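Local coordinates for protein lovastatin nonaketide synthase mokA (Monascus pilosus, PDB 6AD3) that catalyses, as a type I polyketide synthase, the iterative nine-step assembly of the nonaketide of lovastatin (monacolin K), and is represented here by its condensation domain, at residues W86-A91 with E418-T423; D94-N99 with Q177-I182; F98-G103 with V204-F209; T153-Q158 with A184-R189. The protein carries 1 engineered substitution. All coordinates share one frame; numbering follows the deposited sequence.

Contact 1 of 4, residues W86-A91 with E418-T423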
loop_
_atom_site.group_PDB
_atom_site.type_symbol
_atom_site.label_atom_id
_atom_site.label_comp_id
_atom_site.label_asym_id
_atom_site.label_seq_id
_atom_site.Cartn_x
_atom_site.Cartn_y
_atom_site.Cartn_z
ATOM N N TRP A 86 13.589 -6.203 1.071
ATOM C CA TRP A 86 14.928 -6.142 1.663
ATOM C C TRP A 86 15.933 -5.541 0.659
ATOM O O TRP A 86 16.760 -4.683 1.015
ATOM C CB TRP A 86 15.344 -7.534 2.096
ATOM C CG TRP A 86 16.783 -7.662 2.492
ATOM C CD1 TRP A 86 17.717 -8.486 1.921
ATOM C CD2 TRP A 86 17.455 -6.961 3.545
ATOM N NE1 TRP A 86 18.921 -8.365 2.583
ATOM C CE2 TRP A 86 18.795 -7.428 3.569
ATOM C CE3 TRP A 86 17.080 -5.944 4.430
ATOM C CZ2 TRP A 86 19.764 -6.902 4.443
ATOM C CZ3 TRP A 86 18.037 -5.444 5.331
ATOM C CH2 TRP A 86 19.366 -5.926 5.321
ATOM N N ARG A 87 15.796 -5.897 -0.619
ATOM C CA ARG A 87 16.700 -5.324 -1.621
ATOM C C ARG A 87 16.465 -3.843 -1.772
ATOM O O ARG A 87 17.422 -3.086 -1.935
ATOM C CB ARG A 87 16.523 -6.010 -2.967
ATOM C CG ARG A 87 16.879 -7.481 -2.964
ATOM C CD ARG A 87 16.744 -8.064 -4.360
ATOM N NE ARG A 87 16.594 -9.515 -4.338
ATOM C CZ ARG A 87 17.599 -10.386 -4.328
ATOM N NH1 ARG A 87 18.850 -9.970 -4.259
ATOM N NH2 ARG A 87 17.345 -11.682 -4.325
ATOM N N LEU A 88 15.196 -3.403 -1.715
ATOM C CA LEU A 88 14.907 -1.959 -1.757
ATOM C C LEU A 88 15.555 -1.301 -0.566
ATOM O O LEU A 88 16.097 -0.203 -0.676
ATOM C CB LEU A 88 13.388 -1.667 -1.774
ATOM C CG LEU A 88 12.562 -2.103 -2.978
ATOM C CD1 LEU A 88 11.052 -1.956 -2.721
ATOM C CD2 LEU A 88 12.967 -1.321 -4.212
ATOM N N GLN A 89 15.408 -1.908 0.608
ATOM C CA GLN A 89 15.895 -1.273 1.832
ATOM C C GLN A 89 17.416 -1.143 1.774
ATOM O O GLN A 89 17.995 -0.096 2.130
ATOM C CB GLN A 89 15.490 -2.102 3.053
ATOM C CG GLN A 89 16.227 -1.702 4.312
ATOM C CD GLN A 89 15.705 -2.397 5.566
ATOM O OE1 GLN A 89 16.500 -2.836 6.406
ATOM N NE2 GLN A 89 14.386 -2.287 5.798
ATOM N N LYS A 90 18.058 -2.191 1.303
ATOM C CA LYS A 90 19.536 -2.177 1.171
ATOM C C LYS A 90 20.034 -1.101 0.215
ATOM O O LYS A 90 21.104 -0.557 0.402
ATOM C CB LYS A 90 20.040 -3.537 0.722
ATOM C CG LYS A 90 20.040 -4.549 1.839
ATOM C CD LYS A 90 21.167 -5.546 1.685
ATOM C CE LYS A 90 21.128 -6.240 0.338
ATOM N NZ LYS A 90 22.368 -5.939 -0.425
ATOM N N ALA A 91 19.296 -0.861 -0.857
ATOM C CA ALA A 91 19.704 0.105 -1.862
ATOM C C ALA A 91 19.496 1.565 -1.418
ATOM O O ALA A 91 20.066 2.478 -2.010
ATOM C CB ALA A 91 18.963 -0.178 -3.164
ATOM N N GLU A 418 16.866 -3.671 -12.700
ATOM C CA GLU A 418 17.633 -3.357 -11.508
ATOM C C GLU A 418 16.699 -2.939 -10.349
ATOM O O GLU A 418 15.595 -2.427 -10.566
ATOM C CB GLU A 418 18.612 -2.221 -11.818
ATOM C CG GLU A 418 20.019 -2.423 -11.270
ATOM C CD GLU A 418 20.877 -3.325 -12.144
ATOM O OE1 GLU A 418 21.805 -2.810 -12.812
ATOM O OE2 GLU A 418 20.682 -4.555 -12.099
ATOM N N VAL A 419 17.136 -3.195 -9.132
ATOM C CA VAL A 419 16.448 -2.677 -7.943
ATOM C C VAL A 419 16.632 -1.156 -7.839
ATOM O O VAL A 419 17.760 -0.654 -7.805
ATOM C CB VAL A 419 17.031 -3.331 -6.684
ATOM C CG1 VAL A 419 16.471 -2.676 -5.447
ATOM C CG2 VAL A 419 16.754 -4.835 -6.689
ATOM N N PRO A 420 15.537 -0.405 -7.763
ATOM C CA PRO A 420 15.723 1.043 -7.716
ATOM C C PRO A 420 16.216 1.517 -6.351
ATOM O O PRO A 420 15.882 0.905 -5.309
ATOM C CB PRO A 420 14.323 1.588 -7.991
ATOM C CG PRO A 420 13.398 0.522 -7.462
ATOM C CD PRO A 420 14.120 -0.796 -7.677
ATOM N N GLY A 421 16.962 2.621 -6.346
ATOM C CA GLY A 421 17.595 3.116 -5.119
ATOM C C GLY A 421 17.045 4.434 -4.683
ATOM O O GLY A 421 16.901 5.366 -5.509
ATOM N N ALA A 422 16.620 4.502 -3.415
ATOM C CA ALA A 422 16.149 5.750 -2.857
ATOM C C ALA A 422 17.331 6.496 -2.247
ATOM O O ALA A 422 17.705 6.253 -1.101
ATOM C CB ALA A 422 15.079 5.498 -1.809
ATOM N N THR A 423 17.966 7.343 -3.038
ATOM C CA THR A 423 19.208 7.993 -2.594
ATOM C C THR A 423 19.206 9.514 -2.902
ATOM O O THR A 423 18.262 10.066 -3.531
ATOM C CB THR A 423 20.436 7.361 -3.281
ATOM O OG1 THR A 423 20.406 7.679 -4.671
ATOM C CG2 THR A 423 20.451 5.850 -3.121
HETATM O O HOH W 1 16.004 1.803 -2.523
#
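Arg87, on helix 80-91 of the condensation domain, lays the aliphatic root of its side chain across Val419 at about a right angle. Val419 belongs to the loop between helix 408-414 and strand 435-440, which packs on this helix. Arg87 CB rests 3.9 Å from Val419 CG2. With chi1 at -63°, CG turns opposite the carbonyl carbon and stands back, and Arg87 CD returns to the same methyl, 4.0 Å from Val419 CG2. Beyond CD the chain leads away, and NH2 forms a salt bridge with Glu83 on the same helix. Arginine suits this partly exposed place because its methylenes cover a valine while its charge is met elsewhere. The other branch of Val419, CG1, lies against the helix backbone, 3.7 Å from Arg87 O. The next residue, Leu88, sends CD2 to the edge of the proline ring, 3.7 Å from Pro420 CD, and one turn on the small Ala91 lets the loop come close, with a CA-CA distance of 4.9 Å to Gly421. Thr423 offers its methyl, CG2 lying 3.6 Å from Ala91 O, while its OG1 is engaged by the backbone of Glu425 and Thr426. Polar linkage is left to one water, which donates to Leu88 O and Pro420 O and accepts from Ala422 N at 2.9 Å. Methyl and ring packing thus hold loop to helix, a single water joining the two backbones in place of direct hydrogen bonds.

Contact 2 of 4, residues D94-N99 with Q177-I182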
loop_
_atom_site.group_PDB
_atom_site.type_symbol
_atom_site.label_atom_id
_atom_site.label_comp_id
_atom_site.label_asym_id
_atom_site.label_seq_id
_atom_site.Cartn_x
_atom_site.Cartn_y
_atom_site.Cartn_z
ATOM N N ASP A 94 18.818 5.544 3.567
ATOM C CA ASP A 94 18.250 5.558 4.927
ATOM C C ASP A 94 16.919 4.831 4.908
ATOM O O ASP A 94 15.887 5.394 4.489
ATOM C CB ASP A 94 18.036 6.993 5.393
ATOM C CG ASP A 94 17.403 7.096 6.789
ATOM O OD1 ASP A 94 17.169 6.086 7.478
ATOM O OD2 ASP A 94 17.121 8.231 7.188
ATOM N N SER A 95 16.886 3.649 5.489
ATOM C CA SER A 95 15.682 2.833 5.383
ATOM C C SER A 95 14.543 3.281 6.339
ATOM O O SER A 95 13.453 2.708 6.314
ATOM C CB SER A 95 16.052 1.368 5.574
ATOM O OG SER A 95 16.421 1.124 6.897
ATOM N N THR A 96 14.771 4.346 7.121
ATOM C CA THR A 96 13.725 4.976 7.896
ATOM C C THR A 96 12.557 5.421 6.998
ATOM O O THR A 96 11.398 5.438 7.435
ATOM C CB THR A 96 14.249 6.189 8.681
ATOM O OG1 THR A 96 15.417 5.805 9.445
ATOM C CG2 THR A 96 13.173 6.701 9.625
ATOM N N ILE A 97 12.854 5.684 5.731
ATOM C CA ILE A 97 11.813 6.137 4.774
ATOM C C ILE A 97 10.804 5.030 4.495
ATOM O O ILE A 97 9.765 5.283 3.898
ATOM C CB ILE A 97 12.427 6.638 3.417
ATOM C CG1 ILE A 97 13.112 5.508 2.685
ATOM C CG2 ILE A 97 13.398 7.789 3.618
ATOM C CD1 ILE A 97 13.470 5.861 1.262
ATOM N N PHE A 98 11.109 3.794 4.899
ATOM C CA PHE A 98 10.210 2.647 4.649
ATOM C C PHE A 98 9.427 2.260 5.902
ATOM O O PHE A 98 8.703 1.262 5.920
ATOM C CB PHE A 98 10.990 1.439 4.143
ATOM C CG PHE A 98 11.704 1.668 2.854
ATOM C CD1 PHE A 98 11.047 2.149 1.749
ATOM C CD2 PHE A 98 13.075 1.467 2.773
ATOM C CE1 PHE A 98 11.733 2.454 0.578
ATOM C CE2 PHE A 98 13.767 1.769 1.613
ATOM C CZ PHE A 98 13.079 2.168 0.481
ATOM N N ASN A 99 9.447 3.124 6.900
ATOM C CA ASN A 99 8.538 2.976 8.011
ATOM C C ASN A 99 7.082 3.168 7.552
ATOM O O ASN A 99 6.809 3.875 6.575
ATOM C CB ASN A 99 8.821 4.018 9.099
ATOM C CG ASN A 99 10.125 3.757 9.870
ATOM O OD1 ASN A 99 10.833 2.760 9.680
ATOM N ND2 ASN A 99 10.435 4.690 10.783
ATOM N N GLN A 177 9.462 8.482 12.475
ATOM C CA GLN A 177 10.936 8.484 12.389
ATOM C C GLN A 177 11.576 7.399 13.245
ATOM O O GLN A 177 12.799 7.398 13.469
ATOM C CB GLN A 177 11.503 9.840 12.845
ATOM C CG GLN A 177 11.069 11.020 12.030
ATOM C CD GLN A 177 11.357 10.866 10.553
ATOM O OE1 GLN A 177 12.414 10.380 10.155
ATOM N NE2 GLN A 177 10.450 11.336 9.740
ATOM N N THR A 178 10.807 6.414 13.657
ATOM C CA THR A 178 11.345 5.435 14.586
ATOM C C THR A 178 12.401 4.534 13.903
ATOM O O THR A 178 12.407 4.358 12.682
ATOM C CB THR A 178 10.217 4.597 15.228
ATOM O OG1 THR A 178 10.697 4.029 16.476
ATOM C CG2 THR A 178 9.829 3.527 14.309
ATOM N N GLN A 179 13.377 4.095 14.688
ATOM C CA GLN A 179 14.442 3.219 14.193
ATOM C C GLN A 179 14.145 1.768 14.603
ATOM O O GLN A 179 14.316 1.415 15.758
ATOM C CB GLN A 179 15.784 3.668 14.810
ATOM C CG GLN A 179 16.116 5.133 14.540
ATOM C CD GLN A 179 16.322 5.388 13.064
ATOM O OE1 GLN A 179 17.215 4.813 12.449
ATOM N NE2 GLN A 179 15.430 6.159 12.466
ATOM N N TYR A 180 13.585 0.970 13.699
ATOM C CA TYR A 180 13.276 -0.412 14.028
ATOM C C TYR A 180 14.567 -1.234 14.098
ATOM O O TYR A 180 15.333 -1.242 13.153
ATOM C CB TYR A 180 12.348 -1.000 12.979
ATOM C CG TYR A 180 10.963 -0.443 13.043
ATOM C CD1 TYR A 180 10.152 -0.722 14.091
ATOM C CD2 TYR A 180 10.464 0.348 12.021
ATOM C CE1 TYR A 180 8.865 -0.172 14.186
ATOM C CE2 TYR A 180 9.216 0.952 12.116
ATOM C CZ TYR A 180 8.408 0.660 13.191
ATOM O OH TYR A 180 7.170 1.234 13.318
ATOM N N ASP A 181 14.805 -1.903 15.214
ATOM C CA ASP A 181 15.966 -2.823 15.302
ATOM C C ASP A 181 15.523 -4.239 14.886
ATOM O O ASP A 181 15.249 -5.115 15.742
ATOM C CB ASP A 181 16.519 -2.818 16.713
ATOM C CG ASP A 181 17.806 -3.657 16.860
ATOM O OD1 ASP A 181 18.275 -4.232 15.867
ATOM O OD2 ASP A 181 18.295 -3.756 18.001
ATOM N N ILE A 182 15.371 -4.452 13.587
ATOM C CA ILE A 182 14.705 -5.700 13.145
ATOM C C ILE A 182 15.508 -6.963 13.490
ATOM O O ILE A 182 14.925 -8.028 13.710
ATOM C CB ILE A 182 14.326 -5.676 11.644
ATOM C CG1 ILE A 182 15.555 -5.597 10.765
ATOM C CG2 ILE A 182 13.398 -4.492 11.358
ATOM C CD1 ILE A 182 15.255 -5.803 9.306
HETATM O O HOH W 2 13.438 1.929 10.933
#
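Asn99 and Thr178 make the shorter of two direct hydrogen bonds here: Asn99 ND2 donates to Thr178 O at 2.8 Å, with the acceptor close to the amide plane of the asparagine. The other bond joins two side chains. Gln179, bent at chi2 (-65°), folds back so that its NE2 donates to Thr96 OG1 at 3.0 Å and, through a second bond, to the backbone O of Gln177. Thr96 OG1 in turn donates to Asp94 OD1 at 2.6 Å, so the hydroxyl both accepts and gives, a double role that suits threonine. The same Asp94 OD1 receives Thr96 N, forming an Asx turn at the start of the 3-10 segment 95-97, so that one oxygen holds both the N-H and the hydroxyl of Thr96.

Van der Waals contacts are fewer. Thr96 CG2 packs 3.8 Å from Gln177 OE1, and the amide oxygen of Asn99 lies at the ring edge of Tyr180, Asn99 OD1 3.4 Å from Tyr180 CD2 and the amide and ring planes 75° apart. On one face of that ring lies Thr178 CG2, from the same loop.

Water supplies a further link by accepting from Tyr180 N, close to Asn99 OD1. Asn99 ND2 also donates to Val176 O at the end of helix 165-176, so this surface contact joins the lead-in to strand 100-107 with the loop between helix 165-176 and strand 188-195.

Contact 3 of 4, residues F98-G103 with V204-F209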
loop_
_atom_site.group_PDB
_atom_site.type_symbol
_atom_site.label_atom_id
_atom_site.label_comp_id
_atom_site.label_asym_id
_atom_site.label_seq_id
_atom_site.Cartn_x
_atom_site.Cartn_y
_atom_site.Cartn_z
ATOM N N PHE A 98 11.109 3.794 4.899
ATOM C CA PHE A 98 10.210 2.647 4.649
ATOM C C PHE A 98 9.427 2.260 5.902
ATOM O O PHE A 98 8.703 1.262 5.920
ATOM C CB PHE A 98 10.990 1.439 4.143
ATOM C CG PHE A 98 11.704 1.668 2.854
ATOM C CD1 PHE A 98 11.047 2.149 1.749
ATOM C CD2 PHE A 98 13.075 1.467 2.773
ATOM C CE1 PHE A 98 11.733 2.454 0.578
ATOM C CE2 PHE A 98 13.767 1.769 1.613
ATOM C CZ PHE A 98 13.079 2.168 0.481
ATOM N N ASN A 99 9.447 3.124 6.900
ATOM C CA ASN A 99 8.538 2.976 8.011
ATOM C C ASN A 99 7.082 3.168 7.552
ATOM O O ASN A 99 6.809 3.875 6.575
ATOM C CB ASN A 99 8.821 4.018 9.099
ATOM C CG ASN A 99 10.125 3.757 9.870
ATOM O OD1 ASN A 99 10.833 2.760 9.680
ATOM N ND2 ASN A 99 10.435 4.690 10.783
ATOM N N ASN A 100 6.162 2.538 8.282
ATOM C CA ASN A 100 4.725 2.720 8.055
ATOM C C ASN A 100 4.047 3.031 9.367
ATOM O O ASN A 100 4.304 2.364 10.397
ATOM C CB ASN A 100 4.116 1.446 7.479
ATOM C CG ASN A 100 4.815 0.964 6.247
ATOM O OD1 ASN A 100 4.495 1.401 5.136
ATOM N ND2 ASN A 100 5.830 0.121 6.422
ATOM N N THR A 101 3.202 4.052 9.377
ATOM C CA THR A 101 2.628 4.551 10.612
ATOM C C THR A 101 1.183 5.007 10.417
ATOM O O THR A 101 0.917 5.901 9.625
ATOM C CB THR A 101 3.471 5.721 11.178
ATOM O OG1 THR A 101 4.873 5.439 11.069
ATOM C CG2 THR A 101 3.124 6.000 12.645
ATOM N N ILE A 102 0.250 4.328 11.085
ATOM C CA ILE A 102 -1.188 4.560 10.897
ATOM C C ILE A 102 -1.779 4.971 12.240
ATOM O O ILE A 102 -1.701 4.200 13.211
ATOM C CB ILE A 102 -1.913 3.278 10.438
ATOM C CG1 ILE A 102 -1.224 2.686 9.222
ATOM C CG2 ILE A 102 -3.381 3.591 10.107
ATOM C CD1 ILE A 102 -1.135 3.624 8.009
ATOM N N GLY A 103 -2.312 6.210 12.311
ATOM C CA GLY A 103 -2.903 6.725 13.554
ATOM C C GLY A 103 -4.424 6.859 13.439
ATOM O O GLY A 103 -4.923 7.336 12.442
ATOM N N VAL A 204 -0.722 2.237 15.132
ATOM C CA VAL A 204 -0.067 1.052 14.708
ATOM C C VAL A 204 1.036 1.415 13.711
ATOM O O VAL A 204 0.780 1.965 12.639
ATOM C CB VAL A 204 -1.059 0.063 14.040
ATOM C CG1 VAL A 204 -0.301 -1.125 13.475
ATOM C CG2 VAL A 204 -2.135 -0.376 15.008
ATOM N N ALA A 205 2.281 1.164 14.107
ATOM C CA ALA A 205 3.396 1.430 13.276
ATOM C C ALA A 205 4.157 0.132 13.040
ATOM O O ALA A 205 4.282 -0.692 13.930
ATOM C CB ALA A 205 4.288 2.456 13.891
ATOM N N TYR A 206 4.636 -0.040 11.831
ATOM C CA TYR A 206 5.249 -1.293 11.420
ATOM C C TYR A 206 6.366 -1.109 10.432
ATOM O O TYR A 206 6.292 -0.304 9.487
ATOM C CB TYR A 206 4.223 -2.288 10.869
ATOM C CG TYR A 206 3.393 -1.780 9.709
ATOM C CD1 TYR A 206 2.258 -1.025 9.928
ATOM C CD2 TYR A 206 3.674 -2.188 8.391
ATOM C CE1 TYR A 206 1.454 -0.623 8.863
ATOM C CE2 TYR A 206 2.874 -1.813 7.341
ATOM C CZ TYR A 206 1.791 -1.015 7.568
ATOM O OH TYR A 206 1.005 -0.636 6.521
ATOM N N HIS A 207 7.430 -1.883 10.663
ATOM C CA HIS A 207 8.400 -2.157 9.631
ATOM C C HIS A 207 7.705 -2.853 8.484
ATOM O O HIS A 207 6.762 -3.626 8.683
ATOM C CB HIS A 207 9.548 -3.001 10.168
ATOM C CG HIS A 207 10.681 -3.147 9.202
ATOM N ND1 HIS A 207 11.797 -2.334 9.209
ATOM C CD2 HIS A 207 10.865 -4.029 8.204
ATOM C CE1 HIS A 207 12.596 -2.687 8.229
ATOM N NE2 HIS A 207 12.044 -3.696 7.586
ATOM N N ARG A 208 8.191 -2.585 7.267
ATOM C CA ARG A 208 7.646 -3.196 6.046
ATOM C C ARG A 208 7.494 -4.706 6.158
ATOM O O ARG A 208 6.549 -5.253 5.636
ATOM C CB ARG A 208 8.548 -2.854 4.877
ATOM C CG ARG A 208 8.260 -3.560 3.545
ATOM C CD ARG A 208 7.062 -3.010 2.837
ATOM N NE ARG A 208 5.798 -3.381 3.471
ATOM C CZ ARG A 208 4.614 -2.910 3.111
ATOM N NH1 ARG A 208 4.515 -2.029 2.143
ATOM N NH2 ARG A 208 3.509 -3.308 3.725
ATOM N N PHE A 209 8.468 -5.383 6.762
ATOM C CA PHE A 209 8.506 -6.806 6.691
ATOM C C PHE A 209 7.359 -7.510 7.463
ATOM O O PHE A 209 7.165 -8.728 7.280
ATOM C CB PHE A 209 9.832 -7.350 7.233
ATOM C CG PHE A 209 11.048 -7.034 6.401
ATOM C CD1 PHE A 209 10.948 -6.431 5.167
ATOM C CD2 PHE A 209 12.323 -7.291 6.917
ATOM C CE1 PHE A 209 12.061 -6.051 4.487
ATOM C CE2 PHE A 209 13.443 -6.908 6.221
ATOM C CZ PHE A 209 13.312 -6.343 4.980
HETATM O O HOH W 3 10.346 -0.753 6.676
#
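Asn100 and Tyr206 form the tight end of an antiparallel pairing between strands 100-107 and 199-206. They are a hydrogen-bonded pair, with Tyr206 N giving to Asn100 O at 2.8 Å. In return Tyr206 O accepts twice, from Asn100 N and from the side-chain ND2 of Asn100, which reach it from opposite faces of the carbonyl plane, both at 3.1 Å. The side chains are pressed together as well: Asn100 CB sits over the face of the Tyr206 ring, 3.4 Å from its centroid, a CH-pi contact. Tyr206 achieves this with chi1 at 56°, which places its ring between backbone N and carbonyl carbon and swings it back under the neighbouring strand, where the asparagine amide lies only 14° from parallel with it. The remaining amide oxygen, Asn100 OD1, accepts from Glu462 N. Farther along, small Thr101 and Ala205 form a non-hydrogen-bonded pair, and Ile102 and Val204 exchange two backbone bonds.

Beyond Tyr206 the chains part. Phe98 and Arg208 are 6.5 Å apart between their CA atoms, and a water lies over the imidazole face of His207. His207 and Arg208 occupy positions consistent with the start of the HHxxxDG motif of condensation domains, with arginine here where the second histidine is usual. Arg208 NH2 bonds to Gly211 O, NH1 forms a salt bridge with Glu462, and the guanidinium makes a cation-pi contact with Phe368. Between these two segments direct backbone bonds thus give way, beyond Tyr206, to a water that accepts from Arg208 N at 2.9 Å and donates weakly to Phe98 O, while the charge of Arg208 is met by Glu462.

Contact 4 of 4, residues T153-Q158 with A184-R189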
loop_
_atom_site.group_PDB
_atom_site.type_symbol
_atom_site.label_atom_id
_atom_site.label_comp_id
_atom_site.label_asym_id
_atom_site.label_seq_id
_atom_site.Cartn_x
_atom_site.Cartn_y
_atom_site.Cartn_z
ATOM N N THR A 153 7.461 -12.379 22.128
ATOM C CA THR A 153 7.672 -11.147 21.368
ATOM C C THR A 153 8.772 -10.281 21.975
ATOM O O THR A 153 8.915 -10.188 23.216
ATOM C CB THR A 153 6.348 -10.311 21.243
ATOM O OG1 THR A 153 6.531 -9.233 20.293
ATOM C CG2 THR A 153 5.939 -9.751 22.564
ATOM N N LYS A 154 9.400 -9.490 21.129
ATOM C CA LYS A 154 10.256 -8.400 21.563
ATOM C C LYS A 154 9.636 -7.035 21.318
ATOM O O LYS A 154 10.215 -6.029 21.672
ATOM C CB LYS A 154 11.612 -8.489 20.869
ATOM C CG LYS A 154 12.151 -9.905 20.772
ATOM C CD LYS A 154 12.621 -10.432 22.102
ATOM C CE LYS A 154 13.124 -11.868 21.980
ATOM N NZ LYS A 154 12.552 -12.752 23.050
ATOM N N ASN A 155 8.391 -7.009 20.839
ATOM C CA ASN A 155 7.686 -5.787 20.702
ATOM C C ASN A 155 6.959 -5.427 21.971
ATOM O O ASN A 155 6.745 -6.301 22.837
ATOM C CB ASN A 155 6.713 -5.868 19.503
ATOM C CG ASN A 155 7.438 -5.778 18.161
ATOM O OD1 ASN A 155 8.296 -4.922 17.969
ATOM N ND2 ASN A 155 7.201 -6.759 17.284
ATOM N N LYS A 156 6.642 -4.132 22.118
ATOM C CA LYS A 156 6.020 -3.615 23.348
ATOM C C LYS A 156 4.782 -2.814 23.027
ATOM O O LYS A 156 4.618 -2.281 21.900
ATOM C CB LYS A 156 6.976 -2.716 24.148
ATOM C CG LYS A 156 8.356 -3.274 24.333
ATOM C CD LYS A 156 8.355 -4.413 25.319
ATOM C CE LYS A 156 9.778 -4.711 25.770
ATOM N NZ LYS A 156 9.801 -5.901 26.647
ATOM N N VAL A 157 3.904 -2.758 24.005
ATOM C CA VAL A 157 2.691 -1.938 23.944
ATOM C C VAL A 157 2.852 -0.774 24.893
ATOM O O VAL A 157 3.242 -0.967 26.056
ATOM C CB VAL A 157 1.464 -2.759 24.348
ATOM C CG1 VAL A 157 0.199 -1.918 24.299
ATOM C CG2 VAL A 157 1.350 -3.989 23.459
ATOM N N GLN A 158 2.441 0.418 24.459
ATOM C CA GLN A 158 2.535 1.590 25.309
ATOM C C GLN A 158 1.243 2.327 25.372
ATOM O O GLN A 158 0.560 2.493 24.344
ATOM C CB GLN A 158 3.603 2.522 24.808
ATOM C CG GLN A 158 4.990 1.900 24.861
ATOM C CD GLN A 158 5.949 2.596 23.976
ATOM O OE1 GLN A 158 6.708 3.457 24.429
ATOM N NE2 GLN A 158 5.880 2.306 22.691
ATOM N N ALA A 184 16.731 -7.616 16.234
ATOM C CA ALA A 184 16.336 -7.989 17.583
ATOM C C ALA A 184 14.818 -8.269 17.718
ATOM O O ALA A 184 14.284 -8.289 18.839
ATOM C CB ALA A 184 16.758 -6.888 18.560
ATOM N N GLY A 185 14.111 -8.236 16.589
ATOM C CA GLY A 185 12.676 -8.408 16.596
ATOM C C GLY A 185 11.900 -7.190 17.036
ATOM O O GLY A 185 10.733 -7.294 17.370
ATOM N N ASP A 186 12.503 -6.021 16.866
ATOM C CA ASP A 186 11.836 -4.746 17.134
ATOM C C ASP A 186 11.275 -4.238 15.813
ATOM O O ASP A 186 12.041 -3.832 14.932
ATOM C CB ASP A 186 12.882 -3.732 17.682
ATOM C CG ASP A 186 12.318 -2.366 17.861
ATOM O OD1 ASP A 186 11.232 -2.277 18.441
ATOM O OD2 ASP A 186 12.901 -1.381 17.357
ATOM N N THR A 187 9.987 -4.509 15.592
ATOM C CA THR A 187 9.372 -4.401 14.284
ATOM C C THR A 187 8.032 -3.669 14.273
ATOM O O THR A 187 7.501 -3.385 13.194
ATOM C CB THR A 187 9.134 -5.789 13.664
ATOM O OG1 THR A 187 8.218 -6.526 14.507
ATOM C CG2 THR A 187 10.445 -6.542 13.542
ATOM N N LEU A 188 7.485 -3.348 15.454
ATOM C CA LEU A 188 6.124 -2.791 15.562
ATOM C C LEU A 188 6.112 -1.726 16.661
ATOM O O LEU A 188 6.914 -1.797 17.640
ATOM C CB LEU A 188 5.171 -3.886 16.009
ATOM C CG LEU A 188 4.445 -4.818 15.087
ATOM C CD1 LEU A 188 3.311 -5.481 15.907
ATOM C CD2 LEU A 188 3.852 -4.102 13.874
ATOM N N ARG A 189 5.242 -0.741 16.517
ATOM C CA ARG A 189 4.860 0.099 17.653
ATOM C C ARG A 189 3.360 0.072 17.794
ATOM O O ARG A 189 2.648 0.105 16.800
ATOM C CB ARG A 189 5.328 1.553 17.461
ATOM C CG ARG A 189 6.778 1.688 17.011
ATOM C CD ARG A 189 7.705 1.794 18.184
ATOM N NE ARG A 189 9.109 1.869 17.756
ATOM C CZ ARG A 189 9.934 0.839 17.748
ATOM N NH1 ARG A 189 9.439 -0.385 17.836
ATOM N NH2 ARG A 189 11.222 1.017 17.416
HETATM O O HOH W 4 9.191 -9.368 18.260
HETATM O O HOH W 5 10.343 -3.355 20.682
HETATM O O HOH W 6 7.817 -2.413 20.234
#
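Asn155 presents its flat amide to the chain at Thr187 and Leu188, in the entrance to a beta-alpha-beta crossover: strand 157-161, helix 165-176 and strand 188-195, the two strands parallel neighbours in the sheet. At the amide edge, Asn155 OD1 receives Thr187 N on a lone pair in the carbonyl plane, at 2.9 Å, and Asn155 ND2 gives to Thr187 OG1 at 3.0 Å, so one residue is gripped at both backbone and hydroxyl. Over one face lie Leu188 CB, 3.7 Å from Asn155 CG, and Leu188 N, which meets OD1 from 51° above the plane. Asparagine suits this place because its one small group can accept two backbone N-H groups and donate as well; its ND2 also gives to Phe129 O. The residue is set by an ST turn, Asn155 N donating to Thr153 OG1.

Alongside, Lys154 rests its CG 3.3 Å from Ala184 O while its amine leads away. Gly185, facing it, has positive phi (77°), which favours glycine, and its O is bridged by water to Lys154 N. A second water accepts from Lys156 N, close to Leu188 O.

The other flat group, the guanidinium of Arg189, has the carboxylate of Asp186 at its edge in an end-on salt bridge. Arg189 NH1 meets Asp186 OD1 at 2.7 Å, and Arg189 NH2 meets the syn lone pair of Asp186 OD2 at 2.9 Å, almost straight at 174°.

Contact 3 lies in the interior, about 11 Å between its centre and that of the chain, and is strand pairing; contact 2 is a surface contact of loops held by side-chain hydrogen bonds, and contacts 1 and 4 are partly buried. Contacts 2 and 3 share Phe98 and Asn99, as the chain passes from loop into strand 100-107. Contacts 3 and 4 reach the same sheet through the adjacent strands 199-206 and 188-195, where Ala205 O and Arg189 N meet. Thr178 and Arg189 link contact 2 to contact 4. Contact 1 is the least polar, a helix covered by a loop, and touches contact 4 nowhere.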